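Local structure of fimbrial protein MyfA,Fimbrial protein MyfA,Fimbrial protein MyfA (5LND) at residues Gly33-Lys36 against Gly37-Val40. The protein is the major structural subunit of Myf fimbriae, assembling into a protease-resistant homopolymer that is a probable virulence factor of pathogenic Yersinia enterocolitica. Sequence-based numbering, arbitrary orientation.
Sequences GEHK and GWNV
H35 and W38 meet where the chain leaves the loop G33-K36 and enters the strand G37-V40. The two segments are one continuous run of backbone. H35 is already extended. K36 departs from strand geometry, with psi at -50°. G37 then returns to a nearly flat, extended conformation. K36 and G37 both face Y108 of strand 97-108, and both are joined to it by backbone hydrogen bonds. This is a classic beta bulge. It puts one extra residue on strand 37-52, across from the single residue Y108, at the start of the antiparallel pairing with 97-108.

The bulge lies at the start of a long strand of the Ig-like beta sandwich of this self-complemented pilus subunit. Beyond it, W38 and V40 make backbone bonds to the strand 72-75, while N39 pairs with E106.

The H35 and W38 side chains approach each other obliquely. The imidazole and the five-membered ring of the indole have centroids 5.0 Å apart, with their planes inclined at 64°. The nearest atoms are H35 NE2 and W38 NE1, 3.6 Å apart and not hydrogen-bonded. H35 NE2 and CD2 lie beside W38 NE1, CE2 and CZ2. The other ring nitrogen, H35 ND1, donates to G33 O at 2.8 Å. The acceptor lies close to the imidazole plane, which restrains the ring's rotation. With chi1 at 61°, H35 CG sits between its own backbone N and carbonyl carbon, and from there ND1 meets G33 O while NE2 and CD2 approach the indole. The indole also touches F2 and M29, and both it and H35 touch E107. K36 extends fully away from the rings, and its side chain touches Y108, D76 and E110.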
loop_
_atom_site.group_PDB
_atom_site.type_symbol
_atom_site.label_atom_id
_atom_site.label_comp_id
_atom_site.label_asym_id
_atom_site.label_seq_id
_atom_site.Cartn_x
_atom_site.Cartn_y
_atom_site.Cartn_z
ATOM N N GLY B 33 33.624 3.715 -21.531
ATOM C CA GLY B 33 34.438 4.833 -21.094
ATOM C C GLY B 33 34.803 4.659 -19.637
ATOM O O GLY B 33 34.116 3.947 -18.906
ATOM N N GLU B 34 35.885 5.302 -19.210
ATOM C CA GLU B 34 36.383 5.133 -17.849
ATOM C C GLU B 34 35.449 5.775 -16.815
ATOM O O GLU B 34 35.055 6.931 -16.962
ATOM C CB GLU B 34 37.792 5.716 -17.726
ATOM C CG GLU B 34 38.460 5.451 -16.380
ATOM C CD GLU B 34 39.634 6.375 -16.093
ATOM O OE1 GLU B 34 39.690 7.484 -16.662
ATOM O OE2 GLU B 34 40.497 5.993 -15.280
ATOM N N HIS B 35 35.099 5.013 -15.777
ATOM C CA HIS B 35 34.204 5.482 -14.709
ATOM C C HIS B 35 34.418 4.720 -13.401
ATOM O O HIS B 35 34.937 3.612 -13.409
ATOM C CB HIS B 35 32.743 5.355 -15.143
ATOM C CG HIS B 35 32.323 3.951 -15.455
ATOM N ND1 HIS B 35 32.526 3.372 -16.688
ATOM C CD2 HIS B 35 31.706 3.012 -14.698
ATOM C CE1 HIS B 35 32.056 2.137 -16.677
ATOM N NE2 HIS B 35 31.555 1.893 -15.481
ATOM N N LYS B 36 33.998 5.309 -12.285
ATOM C CA LYS B 36 34.156 4.668 -10.982
ATOM C C LYS B 36 33.030 3.696 -10.642
ATOM O O LYS B 36 33.280 2.556 -10.253
ATOM C CB LYS B 36 34.272 5.715 -9.880
ATOM C CG LYS B 36 34.709 5.143 -8.554
ATOM C CD LYS B 36 34.733 6.211 -7.481
ATOM C CE LYS B 36 35.181 5.640 -6.147
ATOM N NZ LYS B 36 35.106 6.680 -5.105
ATOM N N GLY B 37 31.790 4.147 -10.792
ATOM C CA GLY B 37 30.652 3.320 -10.437
ATOM C C GLY B 37 29.334 3.940 -10.840
ATOM O O GLY B 37 29.292 4.831 -11.688
ATOM N N TRP B 38 28.258 3.454 -10.226
ATOM C CA TRP B 38 26.902 3.885 -10.556
ATOM C C TRP B 38 26.056 4.155 -9.311
ATOM O O TRP B 38 26.286 3.579 -8.252
ATOM C CB TRP B 38 26.199 2.817 -11.408
ATOM C CG TRP B 38 26.961 2.376 -12.629
ATOM C CD1 TRP B 38 27.928 1.418 -12.690
ATOM C CD2 TRP B 38 26.811 2.878 -13.961
ATOM N NE1 TRP B 38 28.387 1.290 -13.979
ATOM C CE2 TRP B 38 27.718 2.179 -14.778
ATOM C CE3 TRP B 38 25.995 3.850 -14.541
ATOM C CZ2 TRP B 38 27.830 2.425 -16.150
ATOM C CZ3 TRP B 38 26.105 4.086 -15.891
ATOM C CH2 TRP B 38 27.015 3.382 -16.681
ATOM N N ASN B 39 25.082 5.043 -9.455
ATOM C CA ASN B 39 24.024 5.195 -8.479
ATOM C C ASN B 39 22.699 4.805 -9.118
ATOM O O ASN B 39 22.491 5.047 -10.302
ATOM C CB ASN B 39 23.960 6.638 -7.987
ATOM C CG ASN B 39 25.130 7.002 -7.110
ATOM O OD1 ASN B 39 25.623 6.172 -6.354
ATOM N ND2 ASN B 39 25.582 8.251 -7.201
ATOM N N VAL B 40 21.822 4.166 -8.351
ATOM C CA VAL B 40 20.435 4.022 -8.760
ATOM C C VAL B 40 19.599 4.681 -7.670
ATOM O O VAL B 40 19.525 4.172 -6.550
ATOM C CB VAL B 40 20.018 2.553 -8.974
ATOM C CG1 VAL B 40 18.618 2.473 -9.571
ATOM C CG2 VAL B 40 20.994 1.850 -9.869
#